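Local coordinates for alpha-L-rhamnosidase (PDB 6GSZ), which probably hydrolyses terminal non-reducing alpha-L-rhamnose residues from alpha-L-rhamnosides, as a calcium-containing fungal glycoside hydrolase, at residues Ala127-Ile132 / Lys219-Gly224; Gly256-Ser261 / Glu267-Arg272; Leu273-Trp278 / Thr286-Thr291; Asp377-Ser382 / Gln387-Ser392. One frame throughout, in Å; residues are numbered along the deposited sequence.

In the fold
Contact 4 is the buried one, contact 2 is partly buried, and contacts 1 and 3 lie at the surface. Contacts 2 and 4, about 8 Å apart between centres, meet in one sheet through strands 266-270 and 376-380, while 387-389 lies in another; Ser271 and Glu267 of contact 2 bond directly to Thr380 and Asp377 of contact 4. Contact 2 is a beta hairpin with backbone bonds, contact 4 packs side chains between two sheets, and one segment of each binds a calcium. The surface contacts join loops instead, each through a single direct side-chain hydrogen bond, with waters and a glycan added in contact 1 and two tryptophans in contact 3. Arg130 ties contact 1 to contact 2, and Tyr269 reaches Glu274 of contact 3.

Contact 1: Ala127-Ile132 / Lys219-Gly224; sequences ATHRPI and KRNIYG. With MAN (alpha-D-mannopyranose), chain B.
His129 and Asn221 both set CG opposite the carbonyl carbon and beside the backbone N (chi1 -60° in each), which brings the imidazole edge at NE2 to the carboxamide oxygen, the two planes 42° apart. His129 NE2 donates to Asn221 OD1 at 2.7 Å, nearly straight at 173°; it meets a lone pair of OD1 in the carbonyl plane, and OD1 lies in the imidazole plane. Glu124 holds ND1, so both ring nitrogens have oxygen partners, which may favour a protonated histidine. Residues 127-132 lead into strand 132-140, while 219-224 belong to the loop before strand 228-237 in the galactose-binding-like N-terminal domain. One residue before Asn221, Arg220 bends at chi3 and lays one guanidinium face over the Ala127-Thr128 peptide, NH1 coming 3.4 Å from Thr128 CA. Water 2 sits 2.8 Å from Arg220 NH1 at the guanidinium edge; the hydroxyl of Thr128 is taken mainly by Glu206. Water 1 accepts from Ala127 N and Asn221 ND2. A glycan mannose then donates O4 to Arg220 O and O6 to Asn221 O, both at 2.8 Å.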
loop_
_atom_site.group_PDB
_atom_site.type_symbol
_atom_site.label_atom_id
_atom_site.label_comp_id
_atom_site.label_asym_id
_atom_site.label_seq_id
_atom_site.Cartn_x
_atom_site.Cartn_y
_atom_site.Cartn_z
ATOM N N ALA A 127 -11.282 10.868 26.661
ATOM C CA ALA A 127 -12.156 9.741 26.277
ATOM C C ALA A 127 -12.393 9.729 24.768
ATOM O O ALA A 127 -12.256 10.754 24.101
ATOM C CB ALA A 127 -13.475 9.763 27.042
ATOM N N THR A 128 -12.851 8.578 24.273
ATOM C CA THR A 128 -13.172 8.447 22.877
ATOM C C THR A 128 -14.314 9.387 22.492
ATOM O O THR A 128 -15.167 9.755 23.305
ATOM C CB THR A 128 -13.481 6.982 22.536
ATOM O OG1 THR A 128 -13.533 6.819 21.130
ATOM C CG2 THR A 128 -14.784 6.456 23.085
ATOM N N HIS A 129 -14.354 9.784 21.233
ATOM C CA HIS A 129 -15.321 10.732 20.719
ATOM C C HIS A 129 -16.476 10.010 20.044
ATOM O O HIS A 129 -16.326 9.330 19.025
ATOM C CB HIS A 129 -14.671 11.713 19.753
ATOM C CG HIS A 129 -13.591 12.505 20.388
ATOM N ND1 HIS A 129 -13.834 13.330 21.471
ATOM C CD2 HIS A 129 -12.265 12.541 20.198
ATOM C CE1 HIS A 129 -12.712 13.889 21.868
ATOM N NE2 HIS A 129 -11.718 13.432 21.066
ATOM N N ARG A 130 -17.667 10.218 20.572
ATOM C CA ARG A 130 -18.869 9.708 19.936
ATOM C C ARG A 130 -19.063 10.415 18.590
ATOM O O ARG A 130 -18.936 11.634 18.513
ATOM C CB ARG A 130 -20.072 9.967 20.840
ATOM C CG ARG A 130 -21.340 9.382 20.242
ATOM C CD ARG A 130 -22.400 9.271 21.302
ATOM N NE ARG A 130 -23.651 8.757 20.731
ATOM C CZ ARG A 130 -24.792 8.764 21.417
ATOM N NH1 ARG A 130 -24.786 9.144 22.690
ATOM N NH2 ARG A 130 -25.916 8.373 20.819
ATOM N N PRO A 131 -19.336 9.698 17.481
ATOM C CA PRO A 131 -19.506 10.369 16.198
ATOM C C PRO A 131 -20.621 11.409 16.219
ATOM O O PRO A 131 -21.619 11.273 16.993
ATOM C CB PRO A 131 -19.827 9.206 15.254
ATOM C CG PRO A 131 -19.037 8.078 15.867
ATOM C CD PRO A 131 -19.323 8.226 17.339
ATOM N N ILE A 132 -20.471 12.436 15.394
ATOM C CA ILE A 132 -21.411 13.522 15.278
ATOM C C ILE A 132 -22.032 13.522 13.886
ATOM O O ILE A 132 -21.291 13.382 12.888
ATOM C CB ILE A 132 -20.733 14.865 15.573
ATOM C CG1 ILE A 132 -20.204 14.897 17.009
ATOM C CG2 ILE A 132 -21.650 16.006 15.198
ATOM C CD1 ILE A 132 -21.246 14.943 18.058
ATOM N N LYS A 219 -2.047 7.212 22.542
ATOM C CA LYS A 219 -2.400 8.580 22.870
ATOM C C LYS A 219 -3.576 8.961 21.984
ATOM O O LYS A 219 -3.661 8.546 20.840
ATOM C CB LYS A 219 -1.248 9.554 22.597
ATOM C CG LYS A 219 0.011 9.295 23.413
ATOM C CD LYS A 219 1.160 10.269 23.140
ATOM C CE LYS A 219 2.371 9.981 24.007
ATOM N NZ LYS A 219 3.617 10.476 23.376
ATOM N N ARG A 220 -4.514 9.734 22.545
ATOM C CA ARG A 220 -5.610 10.230 21.760
ATOM C C ARG A 220 -5.448 11.733 21.521
ATOM O O ARG A 220 -4.537 12.388 22.068
ATOM C CB ARG A 220 -6.971 9.868 22.336
ATOM C CG ARG A 220 -7.264 10.516 23.668
ATOM C CD ARG A 220 -8.710 10.291 24.165
ATOM N NE ARG A 220 -8.895 8.944 24.708
ATOM C CZ ARG A 220 -9.320 7.885 24.036
ATOM N NH1 ARG A 220 -9.753 7.995 22.785
ATOM N NH2 ARG A 220 -9.266 6.697 24.594
ATOM N N ASN A 221 -6.347 12.281 20.688
ATOM C CA ASN A 221 -6.364 13.727 20.401
ATOM C C ASN A 221 -5.018 14.204 19.862
ATOM O O ASN A 221 -4.544 15.301 20.206
ATOM C CB ASN A 221 -6.801 14.530 21.635
ATOM C CG ASN A 221 -8.180 14.137 22.090
ATOM O OD1 ASN A 221 -9.062 13.970 21.251
ATOM N ND2 ASN A 221 -8.376 14.041 23.410
ATOM N N ILE A 222 -4.421 13.399 18.959
ATOM C CA ILE A 222 -3.054 13.685 18.533
ATOM C C ILE A 222 -3.015 14.968 17.671
ATOM O O ILE A 222 -2.110 15.825 17.820
ATOM C CB ILE A 222 -2.444 12.480 17.786
ATOM C CG1 ILE A 222 -2.255 11.314 18.770
ATOM C CG2 ILE A 222 -1.122 12.841 17.136
ATOM C CD1 ILE A 222 -1.887 9.989 18.125
ATOM N N TYR A 223 -3.966 15.075 16.741
ATOM C CA TYR A 223 -3.991 16.175 15.776
ATOM C C TYR A 223 -4.961 17.290 16.177
ATOM O O TYR A 223 -4.838 18.441 15.744
ATOM C CB TYR A 223 -4.329 15.668 14.376
ATOM C CG TYR A 223 -3.297 14.705 13.865
ATOM C CD1 TYR A 223 -2.162 15.168 13.211
ATOM C CD2 TYR A 223 -3.419 13.337 14.056
ATOM C CE1 TYR A 223 -1.203 14.293 12.728
ATOM C CE2 TYR A 223 -2.446 12.459 13.586
ATOM C CZ TYR A 223 -1.336 12.938 12.922
ATOM O OH TYR A 223 -0.417 12.045 12.403
ATOM N N GLY A 224 -5.914 16.960 17.052
ATOM C CA GLY A 224 -6.976 17.843 17.548
ATOM C C GLY A 224 -7.817 17.023 18.484
ATOM O O GLY A 224 -7.669 15.831 18.588
HETATM C C1 MAN B . -0.866 15.634 25.813
HETATM C C2 MAN B . -1.234 14.215 26.237
HETATM C C3 MAN B . -1.194 13.265 25.044
HETATM C C4 MAN B . -2.040 13.843 23.888
HETATM C C5 MAN B . -1.549 15.259 23.545
HETATM C C6 MAN B . -2.326 15.791 22.331
HETATM O O2 MAN B . -2.536 14.216 26.822
HETATM O O3 MAN B . -1.636 11.992 25.464
HETATM O O4 MAN B . -1.912 13.122 22.661
HETATM O O5 MAN B . -1.665 16.089 24.716
HETATM O O6 MAN B . -3.650 15.889 22.821
HETATM O O HOH W 1 -10.952 13.122 24.541
HETATM O O HOH W 2 -10.164 6.068 20.799
#

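Contact 2: Gly256-Ser261 / Glu267-Arg272; sequences GPIISS and EEYDSR. With CA (calcium ion), chain O.
Pro257 packs over one face of the Tyr269 ring, its CB 3.9 Å from the ring centroid in a CH-pi contact, while Ile258 CG1 comes up to the ring edge near CD2. This is the tight side of the contact. On the sheet face that carries Ile258 and Tyr269, Ser261 OG donates to Glu267 OE1 at 2.7 Å, on the anti lone pair, and Trp389 and the backbone N of Ser392 hold the same carboxylate from beyond the hairpin. The two strands, 258-262 and 266-270, form an antiparallel beta hairpin broken by a classic bulge: Ile259 and Ser260 both face Glu268, whose O accepts from Ile259 N at 2.8 Å and from Ser260 N at 3.3 Å. The face with Ser260 and Glu268 is the more watery side. There the Glu268 side chain runs out extended, with CG anti to the backbone N (chi1 175°), past Ile259 to grip a calcium ion with OE1 at 2.4 Å and OE2 at 2.3 Å. Two waters complete the ligands seen on that ion, and water 3 donates to both Ser260 OG and Glu268 OE1.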
loop_
_atom_site.group_PDB
_atom_site.type_symbol
_atom_site.label_atom_id
_atom_site.label_comp_id
_atom_site.label_asym_id
_atom_site.label_seq_id
_atom_site.Cartn_x
_atom_site.Cartn_y
_atom_site.Cartn_z
ATOM N N GLY A 256 -25.959 10.180 17.118
ATOM C CA GLY A 256 -26.823 9.233 16.472
ATOM C C GLY A 256 -26.603 7.822 16.999
ATOM O O GLY A 256 -26.158 7.645 18.131
ATOM N N PRO A 257 -26.900 6.781 16.195
ATOM C CA PRO A 257 -26.807 5.424 16.704
ATOM C C PRO A 257 -25.394 4.948 17.043
ATOM O O PRO A 257 -25.241 3.980 17.810
ATOM C CB PRO A 257 -27.437 4.573 15.593
ATOM C CG PRO A 257 -27.191 5.407 14.320
ATOM C CD PRO A 257 -27.346 6.841 14.798
ATOM N N ILE A 258 -24.372 5.553 16.419
ATOM C CA ILE A 258 -23.028 5.114 16.800
ATOM C C ILE A 258 -22.705 5.714 18.166
ATOM O O ILE A 258 -22.585 6.932 18.292
ATOM C CB ILE A 258 -21.957 5.447 15.740
ATOM C CG1 ILE A 258 -22.334 5.014 14.319
ATOM C CG2 ILE A 258 -20.631 4.829 16.176
ATOM C CD1 ILE A 258 -21.482 5.638 13.237
ATOM N N ILE A 259 -22.476 4.824 19.150
ATOM C CA ILE A 259 -22.087 5.239 20.486
ATOM C C ILE A 259 -20.589 5.529 20.545
ATOM O O ILE A 259 -20.146 6.517 21.139
ATOM C CB ILE A 259 -22.483 4.171 21.527
ATOM C CG1 ILE A 259 -23.971 3.830 21.438
ATOM C CG2 ILE A 259 -22.101 4.617 22.921
ATOM C CD1 ILE A 259 -24.901 5.020 21.559
ATOM N N SER A 260 -19.801 4.617 19.941
ATOM C CA SER A 260 -18.366 4.793 19.847
ATOM C C SER A 260 -17.898 4.061 18.595
ATOM O O SER A 260 -18.494 3.071 18.217
ATOM C CB SER A 260 -17.629 4.310 21.075
ATOM O OG SER A 260 -17.871 2.945 21.275
ATOM N N SER A 261 -16.834 4.565 17.986
ATOM C CA SER A 261 -16.232 3.861 16.825
ATOM C C SER A 261 -14.754 4.219 16.745
ATOM O O SER A 261 -14.440 5.379 16.536
ATOM C CB SER A 261 -16.998 4.208 15.554
ATOM O OG SER A 261 -16.630 3.333 14.499
ATOM N N GLU A 267 -16.457 -0.738 17.326
ATOM C CA GLU A 267 -17.644 0.117 17.227
ATOM C C GLU A 267 -18.785 -0.459 18.081
ATOM O O GLU A 267 -19.095 -1.663 17.981
ATOM C CB GLU A 267 -18.135 0.227 15.783
ATOM C CG GLU A 267 -19.426 1.015 15.670
ATOM C CD GLU A 267 -19.767 1.516 14.277
ATOM O OE1 GLU A 267 -18.829 2.065 13.609
ATOM O OE2 GLU A 267 -20.921 1.247 13.827
ATOM N N GLU A 268 -19.421 0.428 18.872
ATOM C CA GLU A 268 -20.682 0.159 19.595
ATOM C C GLU A 268 -21.775 0.963 18.872
ATOM O O GLU A 268 -21.675 2.194 18.771
ATOM C CB GLU A 268 -20.576 0.536 21.061
ATOM C CG GLU A 268 -21.894 0.370 21.785
ATOM C CD GLU A 268 -21.896 0.665 23.273
ATOM O OE1 GLU A 268 -20.839 0.829 23.885
ATOM O OE2 GLU A 268 -23.012 0.702 23.837
ATOM N N TYR A 269 -22.763 0.236 18.345
ATOM C CA TYR A 269 -23.862 0.820 17.579
ATOM C C TYR A 269 -25.170 0.430 18.260
ATOM O O TYR A 269 -25.438 -0.759 18.411
ATOM C CB TYR A 269 -23.799 0.280 16.151
ATOM C CG TYR A 269 -24.767 0.885 15.180
ATOM C CD1 TYR A 269 -26.057 0.390 15.043
ATOM C CD2 TYR A 269 -24.402 1.941 14.366
ATOM C CE1 TYR A 269 -26.945 0.924 14.116
ATOM C CE2 TYR A 269 -25.274 2.480 13.439
ATOM C CZ TYR A 269 -26.561 1.981 13.310
ATOM O OH TYR A 269 -27.416 2.545 12.413
ATOM N N ASP A 270 -26.003 1.430 18.524
ATOM C CA ASP A 270 -27.337 1.206 19.136
ATOM C C ASP A 270 -28.384 1.591 18.103
ATOM O O ASP A 270 -28.687 2.778 17.953
ATOM C CB ASP A 270 -27.510 1.944 20.457
ATOM C CG ASP A 270 -28.813 1.615 21.161
ATOM O OD1 ASP A 270 -29.688 0.945 20.526
ATOM O OD2 ASP A 270 -28.924 2.041 22.352
ATOM N N SER A 271 -28.943 0.594 17.409
ATOM C CA SER A 271 -29.850 0.881 16.298
ATOM C C SER A 271 -31.171 1.522 16.773
ATOM O O SER A 271 -31.904 2.099 15.969
ATOM C CB SER A 271 -30.138 -0.374 15.480
ATOM O OG SER A 271 -30.912 -1.323 16.208
ATOM N N ARG A 272 -31.455 1.453 18.076
ATOM C CA ARG A 272 -32.619 2.097 18.631
ATOM C C ARG A 272 -32.529 3.621 18.503
ATOM O O ARG A 272 -33.554 4.325 18.591
ATOM C CB ARG A 272 -32.834 1.705 20.099
ATOM C CG ARG A 272 -33.111 0.226 20.293
ATOM C CD ARG A 272 -33.085 -0.164 21.745
ATOM N NE ARG A 272 -31.782 0.060 22.362
ATOM C CZ ARG A 272 -31.476 -0.158 23.627
ATOM N NH1 ARG A 272 -32.411 -0.591 24.475
ATOM N NH2 ARG A 272 -30.258 0.135 24.051
HETATM CA CA CA O . -22.010 0.430 25.928
HETATM O O HOH W 3 -18.769 2.480 23.797
HETATM O O HOH W 4 -22.434 -0.137 28.226
HETATM O O HOH W 5 -22.620 2.632 26.187
#

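Contact 3: Leu273-Trp278 / Thr286-Thr291; sequences LEQKGW and TGWLGT
The backbones stay apart, Trp278 and Trp288 being nearest with CA atoms 10.5 Å from each other, and residues 275 to 278 make a type II beta turn with Gly277 at its third position. Long side chains close the gap. Gln275 reaches out extended, and its OE1 accepts from Trp288 NE1 at 2.8 Å and 152°, on a lone pair in the carbonyl plane and close to the indole plane. OE1 thus meets the indole at its NE1 edge, with the amide plane turned 62° from the ring. Both loops belong to one connection between strands 266-270 and 291-294, and it folds back over the sheet of the N-terminal domain, where Trp288 rests on strands 252-254 and 132-140. In Trp278, CG sits between the backbone N and the carbonyl carbon (chi1 74°), and CE3 comes to 3.7 Å from Trp288 CH2, near the plane of that second ring. The two tryptophan side chains lie roughly perpendicular. Phe283 touches both of them as well as Gln275, and a buffer molecule bonds to Trp278 NE1.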
loop_
_atom_site.group_PDB
_atom_site.type_symbol
_atom_site.label_atom_id
_atom_site.label_comp_id
_atom_site.label_asym_id
_atom_site.label_seq_id
_atom_site.Cartn_x
_atom_site.Cartn_y
_atom_site.Cartn_z
ATOM N N LEU A 273 -31.311 4.130 18.327
ATOM C CA LEU A 273 -31.073 5.575 18.245
ATOM C C LEU A 273 -30.978 6.082 16.802
ATOM O O LEU A 273 -30.661 7.242 16.620
ATOM C CB LEU A 273 -29.829 5.925 19.068
ATOM C CG LEU A 273 -29.940 5.634 20.556
ATOM C CD1 LEU A 273 -28.648 5.935 21.296
ATOM C CD2 LEU A 273 -31.100 6.427 21.154
ATOM N N GLU A 274 -31.330 5.259 15.807
ATOM C CA GLU A 274 -31.391 5.721 14.443
ATOM C C GLU A 274 -32.479 6.780 14.320
ATOM O O GLU A 274 -33.580 6.611 14.867
ATOM C CB GLU A 274 -31.682 4.565 13.483
ATOM C CG GLU A 274 -30.500 3.636 13.303
ATOM C CD GLU A 274 -30.776 2.291 12.639
ATOM O OE1 GLU A 274 -31.949 1.985 12.318
ATOM O OE2 GLU A 274 -29.826 1.513 12.511
ATOM N N GLN A 275 -32.177 7.854 13.605
ATOM C CA GLN A 275 -33.139 8.913 13.284
ATOM C C GLN A 275 -33.459 8.874 11.792
ATOM O O GLN A 275 -32.801 9.522 10.985
ATOM C CB GLN A 275 -32.562 10.264 13.689
ATOM C CG GLN A 275 -32.325 10.404 15.199
ATOM C CD GLN A 275 -31.729 11.764 15.492
ATOM O OE1 GLN A 275 -32.383 12.749 15.217
ATOM N NE2 GLN A 275 -30.479 11.821 15.961
ATOM N N LYS A 276 -34.437 8.059 11.419
ATOM C CA LYS A 276 -34.741 7.858 10.020
ATOM C C LYS A 276 -35.116 9.209 9.380
ATOM O O LYS A 276 -35.852 9.996 9.944
ATOM C CB LYS A 276 -35.820 6.788 9.837
ATOM C CG LYS A 276 -36.031 6.437 8.370
ATOM C CD LYS A 276 -36.567 5.051 8.081
ATOM C CE LYS A 276 -36.346 4.683 6.620
ATOM N NZ LYS A 276 -37.093 3.468 6.201
ATOM N N GLY A 277 -34.549 9.489 8.211
ATOM C CA GLY A 277 -34.835 10.702 7.467
ATOM C C GLY A 277 -33.876 11.858 7.744
ATOM O O GLY A 277 -34.066 12.926 7.186
ATOM N N TRP A 278 -32.850 11.677 8.591
ATOM C CA TRP A 278 -32.005 12.801 8.946
ATOM C C TRP A 278 -31.244 13.383 7.754
ATOM O O TRP A 278 -30.785 14.521 7.845
ATOM C CB TRP A 278 -31.081 12.432 10.113
ATOM C CG TRP A 278 -29.946 11.534 9.747
ATOM C CD1 TRP A 278 -29.970 10.171 9.691
ATOM C CD2 TRP A 278 -28.612 11.930 9.427
ATOM N NE1 TRP A 278 -28.738 9.685 9.336
ATOM C CE2 TRP A 278 -27.888 10.744 9.201
ATOM C CE3 TRP A 278 -27.949 13.152 9.362
ATOM C CZ2 TRP A 278 -26.535 10.747 8.891
ATOM C CZ3 TRP A 278 -26.594 13.151 9.106
ATOM C CH2 TRP A 278 -25.911 11.971 8.835
ATOM N N THR A 286 -35.921 18.935 15.756
ATOM C CA THR A 286 -36.087 19.262 17.135
ATOM C C THR A 286 -35.074 18.486 17.954
ATOM O O THR A 286 -34.870 17.253 17.768
ATOM C CB THR A 286 -37.494 18.939 17.645
ATOM O OG1 THR A 286 -38.275 19.810 16.819
ATOM C CG2 THR A 286 -37.691 19.175 19.136
ATOM N N GLY A 287 -34.423 19.216 18.843
ATOM C CA GLY A 287 -33.457 18.601 19.696
ATOM C C GLY A 287 -32.063 18.589 19.109
ATOM O O GLY A 287 -31.138 18.309 19.860
ATOM N N TRP A 288 -31.907 18.900 17.813
ATOM C CA TRP A 288 -30.578 19.046 17.252
ATOM C C TRP A 288 -29.961 20.345 17.765
ATOM O O TRP A 288 -30.654 21.334 18.076
ATOM C CB TRP A 288 -30.575 18.948 15.719
ATOM C CG TRP A 288 -30.776 17.562 15.198
ATOM C CD1 TRP A 288 -31.698 16.647 15.589
ATOM C CD2 TRP A 288 -29.963 16.877 14.217
ATOM N NE1 TRP A 288 -31.551 15.459 14.938
ATOM C CE2 TRP A 288 -30.484 15.565 14.094
ATOM C CE3 TRP A 288 -28.833 17.203 13.449
ATOM C CZ2 TRP A 288 -29.924 14.615 13.230
ATOM C CZ3 TRP A 288 -28.273 16.261 12.619
ATOM C CH2 TRP A 288 -28.818 14.984 12.507
ATOM N N LEU A 289 -28.651 20.318 17.875
ATOM C CA LEU A 289 -27.861 21.424 18.363
ATOM C C LEU A 289 -27.348 22.261 17.202
ATOM O O LEU A 289 -27.335 21.804 16.049
ATOM C CB LEU A 289 -26.692 20.864 19.175
ATOM C CG LEU A 289 -27.071 19.964 20.336
ATOM C CD1 LEU A 289 -25.836 19.476 21.058
ATOM C CD2 LEU A 289 -28.008 20.669 21.295
ATOM N N GLY A 290 -26.777 23.419 17.551
ATOM C CA GLY A 290 -26.070 24.202 16.572
ATOM C C GLY A 290 -24.683 23.659 16.259
ATOM O O GLY A 290 -24.266 22.581 16.739
ATOM N N THR A 291 -23.994 24.476 15.466
ATOM C CA THR A 291 -22.625 24.220 15.028
ATOM C C THR A 291 -21.845 25.535 15.102
ATOM O O THR A 291 -22.443 26.622 15.168
ATOM C CB THR A 291 -22.549 23.613 13.610
ATOM O OG1 THR A 291 -23.161 24.510 12.670
ATOM C CG2 THR A 291 -23.179 22.241 13.506
#

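Contact 4: Asp377-Ser382 / Gln387-Ser392; sequences DHFTLS and QEWEPS. With CA (calcium ion), chain C.
The Trp389 indole is sandwiched: Phe379 CD1 lies 3.5 Å above one face, nearer its perimeter than its middle, and the backbone N of Pro391 lies over the opposite face. At the far edge Trp389 CH2 meets Asp377 CB at 3.7 Å. The Phe379 ring is tilted 47° to the five-membered ring of Trp389, and the closest atoms, Phe379 CD1 and Trp389 CG, are 3.4 Å apart. Both residues place CG anti to the backbone N (chi1 178° for Phe379, 172° for Trp389), and from facing strands the two side chains run antiparallel alongside one another. Leu381 CD2 fills the edge of the phenyl ring, while Gln387 NE2 comes to 3.6 Å from Phe379 CZ. The other amide atom, Gln387 OE1, accepts a nearly straight bond from Ser382 N at 2.9 Å, tilted from the carbonyl plane; Gln387 NE2 bonds to Ser271. Asp377 is held by His396 and by Glu267 N. Beyond Pro391, Ser392 OG binds a calcium ion at 2.4 Å, and Glu158 is a further ligand. Strands 376-380 and 387-389 belong to different sheets, and these side chains form part of the buried interior between them, consistent with a concanavalin-like beta sandwich.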
loop_
_atom_site.group_PDB
_atom_site.type_symbol
_atom_site.label_atom_id
_atom_site.label_comp_id
_atom_site.label_asym_id
_atom_site.label_seq_id
_atom_site.Cartn_x
_atom_site.Cartn_y
_atom_site.Cartn_z
ATOM N N ASP A 377 -16.874 -5.376 18.224
ATOM C CA ASP A 377 -18.014 -4.569 17.848
ATOM C C ASP A 377 -19.251 -5.058 18.600
ATOM O O ASP A 377 -19.401 -6.256 18.842
ATOM C CB ASP A 377 -18.240 -4.604 16.348
ATOM C CG ASP A 377 -17.049 -4.107 15.547
ATOM O OD1 ASP A 377 -16.280 -3.220 16.067
ATOM O OD2 ASP A 377 -16.897 -4.611 14.416
ATOM N N HIS A 378 -20.121 -4.112 18.958
ATOM C CA HIS A 378 -21.393 -4.405 19.602
ATOM C C HIS A 378 -22.505 -3.805 18.758
ATOM O O HIS A 378 -22.428 -2.608 18.443
ATOM C CB HIS A 378 -21.474 -3.810 21.003
ATOM C CG HIS A 378 -20.581 -4.442 22.019
ATOM N ND1 HIS A 378 -19.264 -4.098 22.162
ATOM C CD2 HIS A 378 -20.835 -5.372 22.964
ATOM C CE1 HIS A 378 -18.738 -4.771 23.174
ATOM N NE2 HIS A 378 -19.684 -5.570 23.688
ATOM N N PHE A 379 -23.540 -4.601 18.476
ATOM C CA PHE A 379 -24.671 -4.114 17.729
ATOM C C PHE A 379 -25.930 -4.391 18.543
ATOM O O PHE A 379 -26.242 -5.553 18.799
ATOM C CB PHE A 379 -24.766 -4.791 16.359
ATOM C CG PHE A 379 -25.943 -4.378 15.526
ATOM C CD1 PHE A 379 -25.906 -3.230 14.750
ATOM C CD2 PHE A 379 -27.119 -5.106 15.582
ATOM C CE1 PHE A 379 -27.004 -2.820 14.022
ATOM C CE2 PHE A 379 -28.210 -4.717 14.838
ATOM C CZ PHE A 379 -28.161 -3.566 14.071
ATOM N N THR A 380 -26.624 -3.320 18.918
ATOM C CA THR A 380 -27.889 -3.484 19.655
ATOM C C THR A 380 -29.048 -3.400 18.655
ATOM O O THR A 380 -29.211 -2.390 17.906
ATOM C CB THR A 380 -28.050 -2.499 20.795
ATOM O OG1 THR A 380 -26.961 -2.684 21.696
ATOM C CG2 THR A 380 -29.386 -2.666 21.507
ATOM N N LEU A 381 -29.852 -4.471 18.652
ATOM C CA LEU A 381 -30.979 -4.671 17.735
ATOM C C LEU A 381 -32.150 -3.754 18.121
ATOM O O LEU A 381 -32.295 -3.340 19.290
ATOM C CB LEU A 381 -31.438 -6.130 17.835
ATOM C CG LEU A 381 -30.436 -7.148 17.302
ATOM C CD1 LEU A 381 -30.474 -8.435 18.113
ATOM C CD2 LEU A 381 -30.693 -7.414 15.837
ATOM N N SER A 382 -33.006 -3.465 17.143
ATOM C CA SER A 382 -34.171 -2.594 17.343
ATOM C C SER A 382 -35.491 -3.380 17.366
ATOM O O SER A 382 -36.503 -2.795 17.761
ATOM C CB SER A 382 -34.259 -1.552 16.271
ATOM O OG SER A 382 -34.616 -2.160 15.043
ATOM N N GLN A 387 -32.408 -6.038 9.962
ATOM C CA GLN A 387 -31.503 -4.879 9.959
ATOM C C GLN A 387 -30.210 -5.272 9.232
ATOM O O GLN A 387 -29.800 -6.395 9.316
ATOM C CB GLN A 387 -31.205 -4.467 11.397
ATOM C CG GLN A 387 -32.465 -4.121 12.190
ATOM C CD GLN A 387 -32.138 -3.735 13.612
ATOM O OE1 GLN A 387 -32.344 -4.527 14.544
ATOM N NE2 GLN A 387 -31.589 -2.532 13.780
ATOM N N GLU A 388 -29.605 -4.318 8.512
ATOM C CA GLU A 388 -28.310 -4.515 7.915
ATOM C C GLU A 388 -27.328 -3.516 8.528
ATOM O O GLU A 388 -27.662 -2.334 8.703
ATOM C CB GLU A 388 -28.381 -4.344 6.411
ATOM C CG GLU A 388 -29.222 -5.402 5.754
ATOM C CD GLU A 388 -29.176 -5.378 4.244
ATOM O OE1 GLU A 388 -28.862 -4.316 3.682
ATOM O OE2 GLU A 388 -29.436 -6.425 3.648
ATOM N N TRP A 389 -26.125 -4.000 8.844
ATOM C CA TRP A 389 -25.124 -3.148 9.497
ATOM C C TRP A 389 -23.732 -3.555 9.055
ATOM O O TRP A 389 -23.407 -4.734 8.938
ATOM C CB TRP A 389 -25.286 -3.213 11.016
ATOM C CG TRP A 389 -24.212 -2.546 11.826
ATOM C CD1 TRP A 389 -24.160 -1.235 12.195
ATOM C CD2 TRP A 389 -23.025 -3.152 12.356
ATOM N NE1 TRP A 389 -23.044 -0.989 12.951
ATOM C CE2 TRP A 389 -22.316 -2.146 13.045
ATOM C CE3 TRP A 389 -22.460 -4.432 12.263
ATOM C CZ2 TRP A 389 -21.116 -2.413 13.695
ATOM C CZ3 TRP A 389 -21.268 -4.690 12.903
ATOM C CH2 TRP A 389 -20.609 -3.688 13.608
ATOM N N GLU A 390 -22.914 -2.508 8.952
ATOM C CA GLU A 390 -21.468 -2.588 8.914
ATOM C C GLU A 390 -20.965 -1.449 9.791
ATOM O O GLU A 390 -21.609 -0.383 9.830
ATOM C CB GLU A 390 -20.874 -2.378 7.510
ATOM C CG GLU A 390 -21.193 -3.474 6.527
ATOM C CD GLU A 390 -20.705 -3.248 5.094
ATOM O OE1 GLU A 390 -19.686 -2.524 4.861
ATOM O OE2 GLU A 390 -21.345 -3.839 4.212
ATOM N N PRO A 391 -19.820 -1.611 10.478
ATOM C CA PRO A 391 -19.255 -0.488 11.222
ATOM C C PRO A 391 -18.793 0.603 10.262
ATOM O O PRO A 391 -18.537 0.332 9.063
ATOM C CB PRO A 391 -18.105 -1.099 12.016
ATOM C CG PRO A 391 -17.696 -2.302 11.158
ATOM C CD PRO A 391 -18.971 -2.814 10.507
ATOM N N SER A 392 -18.583 1.794 10.809
ATOM C CA SER A 392 -18.262 2.978 10.015
ATOM C C SER A 392 -16.829 3.463 10.166
ATOM O O SER A 392 -16.209 3.859 9.157
ATOM C CB SER A 392 -19.198 4.121 10.383
ATOM O OG SER A 392 -20.523 3.853 9.962
HETATM CA CA CA C . -21.030 3.391 7.626
HETATM O O HOH W 6 -21.814 1.309 7.451
HETATM O O HOH W 7 -22.920 3.914 8.063
#